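PDB 2R7L: 5-formaminoimidazole-4-carboxamide-1-(beta)-D-ribofuranosyl 5'-monophosphate synthetase from Methanocaldococcus jannaschii, which catalyses the ATP- and formate-dependent formylation of AICAR to FAICAR, a folate-independent step of purine biosynthesis. Local coordinates for residues Lys4-Glu9 with Ser107-Met112; Asn206-Tyr211 with Asp226-Ser231. All blocks are in the same frame, centred on the assembly; numbering follows the deposited sequence.

Overall arrangement
Contact 1 sets the helix 4-11 near the N-terminus against the loop that follows helix 101-106; contact 2 pairs strands 205-214 and 219-230, a hairpin within the five-stranded antiparallel sheet of the ATP-grasp part. Both segments of contact 1 precede both of contact 2 in the sequence. Their centres are about 32 Å apart, their nearest atoms about 15 Å apart, and they lie on opposite sides of the chain's centre. The two differ in kind as well as place: contact 1 is mostly apolar packing away from the substrates, holding the start of the chain to the part that carries the four-stranded parallel sheet, whereas contact 2 forms part of the wall where ATP and AICAR lie side by side.

Contact 1 of 2, residues Lys4-Glu9 with Ser107-Met112; sequences KDEILE and SFLVPM
Ile-7 does most of the work here, reaching from one side of the helix 4-11 to the irregular chain at Val-110 and Pro-111. Its two branches divide the task. The ethyl arm has CG1 beside the backbone N (chi1 -79°) and carries CD1 to the backbone of Val-110, 3.7 Å from that residue's carbonyl O. The other branch, CG2, points at Pro-111, lying 4.0 Å from its CA and 4.3 Å from its CB. The backbones are also nearest at this pair, with 5.7 Å between the CA atoms of Ile-7 and Pro-111. This is the tightly packed, buried part. Ile-10 and Phe-11, one turn farther along the helix, also touch Pro-111, while Val-110 turns its own side chain away from Ile-7, onto helix 76-84 and Val-89.

The solvent side is thinner. Glu-6, exposed, extends beyond CG so that its carboxylate oxygen OE1 comes 3.7 Å from the methyl CD2 of Leu-109, the two side chains crossing at a slant. A carboxylate beside a methyl makes only a van der Waals touch; the other oxygen, OE2, takes a weak hydrogen bond from Ser-3 N. Leu-109 sits at the centre of an inverse gamma turn, and the loop gets its polar anchors from helix 76-84: Gln-79 OE1 accepts from Leu-109 N, and Arg-83 NH1 gives to Leu-109 O.

With polar ties on the loop made to other parts of the chain, helix and loop meet through shape and apolar burial, so between 4-9 and 107-112 the attachment probably rests chiefly on how the branched Ile-7 fits against Val-110 and Pro-111.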
ATOM      1  N   LYS A   4      -9.563 -35.369 -19.722  1.00 60.81           N
ATOM      2  CA  LYS A   4      -9.266 -33.950 -19.808  1.00 69.67           C
ATOM      3  C   LYS A   4     -10.239 -33.299 -20.787  1.00 74.57           C
ATOM      4  O   LYS A   4     -10.598 -32.131 -20.632  1.00 76.73           O
ATOM      5  CB  LYS A   4      -7.821 -33.725 -20.259  1.00 68.50           C
ATOM      6  CG  LYS A   4      -7.387 -32.268 -20.200  1.00 70.85           C
ATOM      7  CD  LYS A   4      -5.893 -32.117 -20.413  1.00 69.61           C
ATOM      8  CE  LYS A   4      -5.429 -30.719 -20.036  1.00 68.43           C
ATOM      9  NZ  LYS A   4      -3.941 -30.625 -20.008  1.00 69.65           N
ATOM     10  N   ASP A   5     -10.668 -34.064 -21.789  1.00 74.13           N
ATOM     11  CA  ASP A   5     -11.636 -33.585 -22.770  1.00 70.40           C
ATOM     12  C   ASP A   5     -13.020 -33.435 -22.154  1.00 65.90           C
ATOM     13  O   ASP A   5     -13.728 -32.475 -22.442  1.00 68.87           O
ATOM     14  CB  ASP A   5     -11.683 -34.514 -23.983  1.00 77.70           C
ATOM     15  CG  ASP A   5     -10.396 -34.486 -24.784  1.00 83.34           C
ATOM     16  OD1 ASP A   5      -9.762 -33.411 -24.850  1.00 86.21           O
ATOM     17  OD2 ASP A   5     -10.019 -35.535 -25.349  1.00 87.73           O
ATOM     18  N   GLU A   6     -13.400 -34.379 -21.301  1.00 61.63           N
ATOM     19  CA  GLU A   6     -14.650 -34.263 -20.561  1.00 65.39           C
ATOM     20  C   GLU A   6     -14.673 -32.969 -19.754  1.00 67.59           C
ATOM     21  O   GLU A   6     -15.727 -32.363 -19.568  1.00 65.91           O
ATOM     22  CB  GLU A   6     -14.834 -35.439 -19.604  1.00 67.42           C
ATOM     23  CG  GLU A   6     -15.125 -36.773 -20.262  1.00 72.03           C
ATOM     24  CD  GLU A   6     -15.370 -37.872 -19.242  1.00 72.85           C
ATOM     25  OE1 GLU A   6     -16.186 -37.664 -18.316  1.00 72.17           O
ATOM     26  OE2 GLU A   6     -14.746 -38.948 -19.367  1.00 77.48           O
ATOM     27  N   ILE A   7     -13.505 -32.555 -19.266  1.00 62.88           N
ATOM     28  CA  ILE A   7     -13.421 -31.379 -18.405  1.00 60.38           C
ATOM     29  C   ILE A   7     -13.339 -30.090 -19.218  1.00 57.73           C
ATOM     30  O   ILE A   7     -14.049 -29.125 -18.930  1.00 58.08           O
ATOM     31  CB  ILE A   7     -12.253 -31.484 -17.390  1.00 53.51           C
ATOM     32  CG1 ILE A   7     -12.654 -32.392 -16.224  1.00 45.87           C
ATOM     33  CG2 ILE A   7     -11.868 -30.111 -16.852  1.00 51.97           C
ATOM     34  CD1 ILE A   7     -13.883 -31.922 -15.468  1.00 35.58           C
ATOM     35  N   LEU A   8     -12.482 -30.083 -20.236  1.00 56.32           N
ATOM     36  CA  LEU A   8     -12.351 -28.930 -21.123  1.00 57.59           C
ATOM     37  C   LEU A   8     -13.678 -28.582 -21.791  1.00 65.24           C
ATOM     38  O   LEU A   8     -14.001 -27.406 -21.971  1.00 69.52           O
ATOM     39  CB  LEU A   8     -11.269 -29.166 -22.175  1.00 52.04           C
ATOM     40  CG  LEU A   8      -9.825 -29.124 -21.660  1.00 57.92           C
ATOM     41  CD1 LEU A   8      -8.838 -29.121 -22.813  1.00 58.31           C
ATOM     42  CD2 LEU A   8      -9.595 -27.917 -20.755  1.00 56.32           C
ATOM     43  N   GLU A   9     -14.448 -29.610 -22.141  1.00 64.33           N
ATOM     44  CA  GLU A   9     -15.744 -29.420 -22.777  1.00 66.96           C
ATOM     45  C   GLU A   9     -16.836 -29.063 -21.771  1.00 60.72           C
ATOM     46  O   GLU A   9     -17.926 -28.646 -22.157  1.00 65.85           O
ATOM     47  CB  GLU A   9     -16.135 -30.653 -23.601  1.00 72.35           C
ATOM     48  CG  GLU A   9     -15.210 -30.909 -24.795  1.00 80.69           C
ATOM     49  CD  GLU A   9     -15.661 -32.071 -25.671  1.00 81.64           C
ATOM     50  OE1 GLU A   9     -16.888 -32.262 -25.837  1.00 85.36           O
ATOM     51  OE2 GLU A   9     -14.784 -32.788 -26.201  1.00 83.61           O
ATOM     52  N   SER A 107     -15.879 -39.347 -10.847  1.00 60.41           N
ATOM     53  CA  SER A 107     -17.284 -39.062 -10.573  1.00 56.57           C
ATOM     54  C   SER A 107     -17.546 -37.564 -10.356  1.00 60.27           C
ATOM     55  O   SER A 107     -18.697 -37.125 -10.338  1.00 58.52           O
ATOM     56  CB  SER A 107     -17.754 -39.874  -9.363  1.00 60.65           C
ATOM     57  OG  SER A 107     -18.981 -39.390  -8.842  1.00 59.58           O
ATOM     58  N   PHE A 108     -16.477 -36.783 -10.198  1.00 57.42           N
ATOM     59  CA  PHE A 108     -16.608 -35.350  -9.901  1.00 54.86           C
ATOM     60  C   PHE A 108     -16.425 -34.500 -11.157  1.00 52.14           C
ATOM     61  O   PHE A 108     -15.311 -34.106 -11.493  1.00 45.21           O
ATOM     62  CB  PHE A 108     -15.609 -34.922  -8.816  1.00 45.33           C
ATOM     63  CG  PHE A 108     -15.949 -33.613  -8.168  1.00 41.85           C
ATOM     64  CD1 PHE A 108     -15.183 -32.485  -8.405  1.00 43.66           C
ATOM     65  CD2 PHE A 108     -17.044 -33.510  -7.332  1.00 32.80           C
ATOM     66  CE1 PHE A 108     -15.501 -31.275  -7.810  1.00 35.71           C
ATOM     67  CE2 PHE A 108     -17.367 -32.300  -6.738  1.00 40.68           C
ATOM     68  CZ  PHE A 108     -16.594 -31.187  -6.976  1.00 35.78           C
ATOM     69  N   LEU A 109     -17.529 -34.222 -11.846  1.00 57.44           N
ATOM     70  CA  LEU A 109     -17.478 -33.516 -13.125  1.00 63.21           C
ATOM     71  C   LEU A 109     -17.516 -31.997 -12.958  1.00 60.96           C
ATOM     72  O   LEU A 109     -18.512 -31.348 -13.282  1.00 60.03           O
ATOM     73  CB  LEU A 109     -18.615 -33.985 -14.038  1.00 63.22           C
ATOM     74  CG  LEU A 109     -18.554 -35.441 -14.504  1.00 67.14           C
ATOM     75  CD1 LEU A 109     -19.850 -35.833 -15.199  1.00 68.85           C
ATOM     76  CD2 LEU A 109     -17.357 -35.662 -15.416  1.00 63.45           C
ATOM     77  N   VAL A 110     -16.424 -31.442 -12.443  1.00 57.69           N
ATOM     78  CA  VAL A 110     -16.273 -30.001 -12.281  1.00 47.11           C
ATOM     79  C   VAL A 110     -14.816 -29.673 -12.540  1.00 46.29           C
ATOM     80  O   VAL A 110     -13.936 -30.374 -12.053  1.00 54.99           O
ATOM     81  CB  VAL A 110     -16.653 -29.541 -10.863  1.00 42.46           C
ATOM     82  CG1 VAL A 110     -16.772 -28.014 -10.801  1.00 41.69           C
ATOM     83  CG2 VAL A 110     -17.952 -30.185 -10.427  1.00 41.30           C
ATOM     84  N   PRO A 111     -14.550 -28.625 -13.339  1.00 47.30           N
ATOM     85  CA  PRO A 111     -13.169 -28.238 -13.599  1.00 40.53           C
ATOM     86  C   PRO A 111     -12.411 -28.071 -12.286  1.00 36.44           C
ATOM     87  O   PRO A 111     -12.977 -27.596 -11.302  1.00 39.06           O
ATOM     88  CB  PRO A 111     -13.317 -26.898 -14.318  1.00 43.43           C
ATOM     89  CG  PRO A 111     -14.634 -26.993 -14.995  1.00 42.08           C
ATOM     90  CD  PRO A 111     -15.508 -27.762 -14.053  1.00 44.98           C
ATOM     91  N   MET A 112     -11.147 -28.475 -12.267  1.00 41.17           N
ATOM     92  CA  MET A 112     -10.390 -28.512 -11.021  1.00 44.47           C
ATOM     93  C   MET A 112      -8.983 -28.028 -11.281  1.00 35.26           C
ATOM     94  O   MET A 112      -8.344 -28.474 -12.226  1.00 39.16           O
ATOM     95  CB  MET A 112     -10.352 -29.937 -10.462  1.00 44.78           C
ATOM     96  CG  MET A 112     -10.609 -30.029  -8.962  1.00 53.42           C
ATOM     97  SD  MET A 112     -10.457 -31.714  -8.320  1.00 57.36           S
ATOM     98  CE  MET A 112      -8.767 -32.077  -8.823  1.00 53.73           C
TER

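Contact 2 of 2, residues Asn206-Tyr211 with Asp226-Ser231; sequences NFCIHY and DKRYES. With ATP (adenosine-5'-triphosphate), chain E; AMZ (aminoimidazole 4-carboxamide ribonucleotide), chain F.
Cys-208 and Asp-226 form an antiparallel hydrogen-bonded pair: Cys-208 N gives to Asp-226 O at 2.8 Å, and Asp-226 N returns a bond to Cys-208 O. The N-to-C directions of 206-211 and 226-230 make 122°, well short of a straight antiparallel 180°. Beyond this pair a side chain takes over: Asn-206, with CG anti to its N (chi1 -176°), sets OD1 3.0 Å from Arg-228 N, the donor in the amide's carbonyl plane, while ND2 bonds to Ser-298 O. Asp-226 OD1 lies at the edge of the His-210 ring in a very short hydrogen bond from NE2 (2.5 Å), ring and carboxylate nearly coplanar. Asp-226 OD2 uses its syn lone pair for a salt bridge to Arg-228 NH1 (3.2 Å). Cys-208 SG and AICAR N2 lie over opposite guanidinium faces, each offset toward the rim; NE and NH2 bond weakly to ATP O2G, and NH2 makes a salt bridge with Asp-316 OD1. A leucine in place of Arg-228 would probably leave Asp-226, Asp-316 and the gamma-phosphate without this shared positive partner. Glu-230 takes ribose O2' and O3' on OE1 and OE2, OE1 also salt-bridging Arg-238 of a neighbouring subunit. This hairpin thus forms part of the ATP-grasp active site, Arg-228 lying between gamma-phosphate and AICAR.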
ATOM      1  N   ASN A 206      12.300 -29.883  11.426  1.00 24.14           N
ATOM      2  CA  ASN A 206      11.216 -29.956  10.454  1.00 26.69           C
ATOM      3  C   ASN A 206      11.066 -28.702   9.585  1.00 31.52           C
ATOM      4  O   ASN A 206      10.928 -27.578  10.089  1.00 28.78           O
ATOM      5  CB  ASN A 206       9.896 -30.227  11.167  1.00 29.16           C
ATOM      6  CG  ASN A 206       8.733 -30.415  10.204  1.00 31.10           C
ATOM      7  OD1 ASN A 206       7.609 -30.044  10.517  1.00 32.37           O
ATOM      8  ND2 ASN A 206       8.996 -31.006   9.038  1.00 28.40           N
ATOM      9  N   PHE A 207      11.098 -28.914   8.278  1.00 30.17           N
ATOM     10  CA  PHE A 207      10.792 -27.878   7.299  1.00 27.22           C
ATOM     11  C   PHE A 207       9.808 -28.474   6.318  1.00 29.51           C
ATOM     12  O   PHE A 207      10.176 -29.328   5.520  1.00 31.40           O
ATOM     13  CB  PHE A 207      12.053 -27.482   6.532  1.00 25.29           C
ATOM     14  CG  PHE A 207      13.094 -26.812   7.381  1.00 28.18           C
ATOM     15  CD1 PHE A 207      13.051 -25.445   7.601  1.00 23.97           C
ATOM     16  CD2 PHE A 207      14.128 -27.550   7.946  1.00 29.89           C
ATOM     17  CE1 PHE A 207      14.018 -24.819   8.376  1.00 24.77           C
ATOM     18  CE2 PHE A 207      15.090 -26.935   8.723  1.00 25.69           C
ATOM     19  CZ  PHE A 207      15.029 -25.557   8.942  1.00 28.95           C
ATOM     20  N   CYS A 208       8.547 -28.059   6.412  1.00 32.48           N
ATOM     21  CA  CYS A 208       7.567 -28.378   5.390  1.00 24.81           C
ATOM     22  C   CYS A 208       7.636 -27.271   4.342  1.00 28.35           C
ATOM     23  O   CYS A 208       7.245 -26.134   4.591  1.00 27.03           O
ATOM     24  CB  CYS A 208       6.167 -28.503   5.992  1.00 27.70           C
ATOM     25  SG  CYS A 208       6.060 -29.693   7.389  1.00 34.89           S
ATOM     26  N   ILE A 209       8.169 -27.612   3.175  1.00 30.86           N
ATOM     27  CA  ILE A 209       8.486 -26.633   2.144  1.00 27.13           C
ATOM     28  C   ILE A 209       7.381 -26.557   1.097  1.00 33.23           C
ATOM     29  O   ILE A 209       7.044 -27.553   0.445  1.00 25.23           O
ATOM     30  CB  ILE A 209       9.835 -26.972   1.481  1.00 31.86           C
ATOM     31  CG1 ILE A 209      10.918 -27.105   2.563  1.00 25.39           C
ATOM     32  CG2 ILE A 209      10.210 -25.909   0.462  1.00 25.13           C
ATOM     33  CD1 ILE A 209      12.130 -27.936   2.155  1.00 34.44           C
ATOM     34  N   HIS A 210       6.806 -25.369   0.949  1.00 24.75           N
ATOM     35  CA  HIS A 210       5.685 -25.195   0.036  1.00 30.07           C
ATOM     36  C   HIS A 210       6.144 -24.587  -1.290  1.00 23.82           C
ATOM     37  O   HIS A 210       6.611 -23.443  -1.346  1.00 29.03           O
ATOM     38  CB  HIS A 210       4.574 -24.382   0.702  1.00 25.50           C
ATOM     39  CG  HIS A 210       4.221 -24.872   2.076  1.00 29.19           C
ATOM     40  ND1 HIS A 210       3.271 -25.845   2.299  1.00 22.08           N
ATOM     41  CD2 HIS A 210       4.705 -24.533   3.294  1.00 22.45           C
ATOM     42  CE1 HIS A 210       3.181 -26.081   3.596  1.00 26.21           C
ATOM     43  NE2 HIS A 210       4.037 -25.295   4.222  1.00 31.06           N
ATOM     44  N   TYR A 211       6.038 -25.378  -2.352  1.00 24.92           N
ATOM     45  CA  TYR A 211       6.451 -24.934  -3.679  1.00 24.30           C
ATOM     46  C   TYR A 211       5.225 -24.623  -4.538  1.00 26.60           C
ATOM     47  O   TYR A 211       4.105 -25.014  -4.213  1.00 26.11           O
ATOM     48  CB  TYR A 211       7.262 -26.016  -4.406  1.00 28.23           C
ATOM     49  CG  TYR A 211       8.502 -26.547  -3.715  1.00 29.32           C
ATOM     50  CD1 TYR A 211       9.764 -26.140  -4.119  1.00 28.93           C
ATOM     51  CD2 TYR A 211       8.411 -27.498  -2.697  1.00 32.51           C
ATOM     52  CE1 TYR A 211      10.905 -26.641  -3.517  1.00 29.78           C
ATOM     53  CE2 TYR A 211       9.548 -27.999  -2.081  1.00 26.57           C
ATOM     54  CZ  TYR A 211      10.789 -27.571  -2.505  1.00 28.21           C
ATOM     55  OH  TYR A 211      11.921 -28.052  -1.911  1.00 31.68           O
ATOM     56  N   ASP A 226       6.776 -24.100   6.935  1.00 20.71           N
ATOM     57  CA  ASP A 226       6.311 -24.184   8.317  1.00 26.80           C
ATOM     58  C   ASP A 226       6.920 -25.406   8.996  1.00 27.82           C
ATOM     59  O   ASP A 226       7.440 -26.314   8.337  1.00 28.19           O
ATOM     60  CB  ASP A 226       4.780 -24.283   8.379  1.00 25.01           C
ATOM     61  CG  ASP A 226       4.256 -25.631   7.872  1.00 34.85           C
ATOM     62  OD1 ASP A 226       4.300 -25.850   6.643  1.00 34.93           O
ATOM     63  OD2 ASP A 226       3.784 -26.462   8.693  1.00 33.87           O
ATOM     64  N   LYS A 227       6.864 -25.419  10.321  1.00 24.54           N
ATOM     65  CA  LYS A 227       7.129 -26.636  11.068  1.00 29.53           C
ATOM     66  C   LYS A 227       5.838 -27.040  11.762  1.00 33.12           C
ATOM     67  O   LYS A 227       5.063 -26.182  12.190  1.00 31.35           O
ATOM     68  CB  LYS A 227       8.292 -26.458  12.049  1.00 35.06           C
ATOM     69  CG  LYS A 227       7.994 -25.627  13.271  1.00 28.36           C
ATOM     70  CD  LYS A 227       9.063 -25.833  14.328  1.00 29.91           C
ATOM     71  CE  LYS A 227       8.617 -25.280  15.660  1.00 37.42           C
ATOM     72  NZ  LYS A 227       9.435 -25.790  16.783  1.00 27.87           N
ATOM     73  N   ARG A 228       5.595 -28.343  11.843  1.00 23.98           N
ATOM     74  CA  ARG A 228       4.348 -28.853  12.393  1.00 31.95           C
ATOM     75  C   ARG A 228       4.275 -28.623  13.889  1.00 27.37           C
ATOM     76  O   ARG A 228       5.301 -28.587  14.571  1.00 23.47           O
ATOM     77  CB  ARG A 228       4.209 -30.352  12.125  1.00 32.03           C
ATOM     78  CG  ARG A 228       4.303 -30.750  10.671  1.00 36.49           C
ATOM     79  CD  ARG A 228       3.244 -30.042   9.855  1.00 41.09           C
ATOM     80  NE  ARG A 228       2.808 -30.852   8.726  1.00 44.24           N
ATOM     81  CZ  ARG A 228       2.404 -30.359   7.561  1.00 43.72           C
ATOM     82  NH1 ARG A 228       2.386 -29.048   7.360  1.00 35.31           N
ATOM     83  NH2 ARG A 228       2.023 -31.181   6.592  1.00 42.61           N
ATOM     84  N   TYR A 229       3.049 -28.481  14.384  1.00 24.40           N
ATOM     85  CA  TYR A 229       2.769 -28.346  15.807  1.00 21.15           C
ATOM     86  C   TYR A 229       1.779 -29.462  16.093  1.00 29.54           C
ATOM     87  O   TYR A 229       0.593 -29.361  15.757  1.00 29.78           O
ATOM     88  CB  TYR A 229       2.156 -26.975  16.093  1.00 25.70           C
ATOM     89  CG  TYR A 229       2.266 -26.500  17.516  1.00 26.11           C
ATOM     90  CD1 TYR A 229       3.376 -26.807  18.281  1.00 28.76           C
ATOM     91  CD2 TYR A 229       1.281 -25.707  18.082  1.00 30.19           C
ATOM     92  CE1 TYR A 229       3.493 -26.369  19.568  1.00 28.92           C
ATOM     93  CE2 TYR A 229       1.396 -25.250  19.383  1.00 28.92           C
ATOM     94  CZ  TYR A 229       2.507 -25.593  20.115  1.00 31.23           C
ATOM     95  OH  TYR A 229       2.650 -25.166  21.411  1.00 32.95           O
ATOM     96  N   GLU A 230       2.283 -30.538  16.694  1.00 28.23           N
ATOM     97  CA  GLU A 230       1.540 -31.790  16.817  1.00 30.64           C
ATOM     98  C   GLU A 230       1.247 -32.169  18.275  1.00 30.73           C
ATOM     99  O   GLU A 230       2.043 -31.900  19.166  1.00 30.13           O
ATOM    100  CB  GLU A 230       2.297 -32.903  16.083  1.00 27.07           C
ATOM    101  CG  GLU A 230       2.303 -32.707  14.568  1.00 28.53           C
ATOM    102  CD  GLU A 230       3.396 -33.470  13.851  1.00 39.25           C
ATOM    103  OE1 GLU A 230       4.408 -33.833  14.493  1.00 42.95           O
ATOM    104  OE2 GLU A 230       3.242 -33.694  12.629  1.00 39.26           O
ATOM    105  N   SER A 231       0.077 -32.758  18.504  1.00 29.92           N
ATOM    106  CA  SER A 231      -0.343 -33.197  19.835  1.00 30.10           C
ATOM    107  C   SER A 231      -0.511 -34.728  19.824  1.00 29.06           C
ATOM    108  O   SER A 231      -1.108 -35.266  18.903  1.00 29.04           O
ATOM    109  CB  SER A 231      -1.664 -32.524  20.205  1.00 25.38           C
ATOM    110  OG  SER A 231      -1.976 -32.700  21.578  1.00 31.96           O
TER
HETATM  111  PG  ATP E 400       0.074 -34.759   8.458  1.00 56.33           P
HETATM  112  O1G ATP E 400      -0.876 -34.551   7.300  1.00 53.25           O
HETATM  113  O2G ATP E 400       1.393 -34.024   8.323  1.00 46.99           O
HETATM  114  O3G ATP E 400      -0.580 -34.606   9.811  1.00 56.65           O
HETATM  115  PB  ATP E 400       1.424 -36.960   7.248  1.00 47.22           P
HETATM  116  O1B ATP E 400       1.689 -35.921   6.187  1.00 49.54           O
HETATM  117  O2B ATP E 400       0.856 -38.296   6.822  1.00 50.83           O
HETATM  118  O3B ATP E 400       0.447 -36.338   8.380  1.00 49.13           O
HETATM  119  PA  ATP E 400       3.239 -38.513   8.853  1.00 40.04           P
HETATM  120  O1A ATP E 400       4.145 -39.359   7.997  1.00 36.87           O
HETATM  121  O2A ATP E 400       2.015 -39.079   9.521  1.00 40.82           O
HETATM  122  O3A ATP E 400       2.834 -37.192   8.004  1.00 46.35           O
HETATM  123  O5' ATP E 400       4.157 -37.869   9.996  1.00 38.31           O
HETATM  124  C5' ATP E 400       3.551 -37.336  11.162  1.00 38.81           C
HETATM  125  C4' ATP E 400       4.656 -36.787  12.049  1.00 39.60           C
HETATM  126  O4' ATP E 400       5.484 -37.852  12.531  1.00 36.02           O
HETATM  127  C3' ATP E 400       5.594 -35.852  11.307  1.00 39.04           C
HETATM  128  O3' ATP E 400       5.112 -34.504  11.298  1.00 46.13           O
HETATM  129  C2' ATP E 400       6.889 -35.996  12.082  1.00 39.09           C
HETATM  130  O2' ATP E 400       6.895 -35.118  13.207  1.00 36.32           O
HETATM  131  C1' ATP E 400       6.851 -37.433  12.586  1.00 31.08           C
HETATM  132  N9  ATP E 400       7.624 -38.261  11.641  1.00 32.87           N
HETATM  133  C8  ATP E 400       7.124 -38.821  10.523  1.00 29.06           C
HETATM  134  N7  ATP E 400       8.083 -39.509   9.857  1.00 31.25           N
HETATM  135  C5  ATP E 400       9.222 -39.407  10.567  1.00 31.49           C
HETATM  136  C6  ATP E 400      10.606 -39.911  10.431  1.00 30.22           C
HETATM  137  N6  ATP E 400      10.977 -40.676   9.375  1.00 30.68           N
HETATM  138  N1  ATP E 400      11.488 -39.561  11.388  1.00 33.53           N
HETATM  139  C2  ATP E 400      11.134 -38.793  12.442  1.00 30.45           C
HETATM  140  N3  ATP E 400       9.894 -38.312  12.631  1.00 28.55           N
HETATM  141  C4  ATP E 400       8.916 -38.569  11.737  1.00 29.35           C
HETATM  142  O5  AMZ F 401      -2.258 -27.536   9.411  1.00 35.53           O
HETATM  143  C6  AMZ F 401      -1.856 -28.547   8.829  1.00 33.97           C
HETATM  144  N2  AMZ F 401      -0.575 -28.822   8.599  1.00 26.89           N
HETATM  145  C3A AMZ F 401      -2.838 -29.594   8.330  1.00 27.91           C
HETATM  146  C7A AMZ F 401      -2.534 -30.823   7.772  1.00 31.41           C
HETATM  147  N3  AMZ F 401      -1.323 -31.338   7.551  1.00 25.65           N
HETATM  148  N1  AMZ F 401      -4.159 -29.479   8.379  1.00 32.69           N
HETATM  149  C5  AMZ F 401      -4.671 -30.603   7.859  1.00 26.94           C
HETATM  150  N   AMZ F 401      -3.678 -31.420   7.491  1.00 35.75           N
HETATM  151  C1  AMZ F 401      -3.831 -32.755   6.862  1.00 40.42           C
HETATM  152  C2  AMZ F 401      -3.957 -33.882   7.887  1.00 42.31           C
HETATM  153  C3  AMZ F 401      -5.447 -34.166   7.922  1.00 45.06           C
HETATM  154  O2  AMZ F 401      -5.657 -35.565   8.109  1.00 52.16           O
HETATM  155  O1  AMZ F 401      -3.255 -35.020   7.371  1.00 50.91           O
HETATM  156  O   AMZ F 401      -5.079 -32.675   6.153  1.00 38.43           O
HETATM  157  C   AMZ F 401      -5.890 -33.798   6.508  1.00 48.29           C
HETATM  158  C4  AMZ F 401      -7.354 -33.315   6.470  1.00 41.52           C
HETATM  159  O3  AMZ F 401      -7.530 -32.213   7.354  1.00 32.80           O
HETATM  160  P   AMZ F 401      -8.814 -32.145   8.274  1.00 35.93           P
HETATM  161  OP1 AMZ F 401     -10.098 -31.989   7.542  1.00 38.70           O
HETATM  162  O4  AMZ F 401      -8.836 -33.486   9.161  1.00 41.19           O
HETATM  163  OP2 AMZ F 401      -8.591 -30.922   9.314  1.00 34.79           O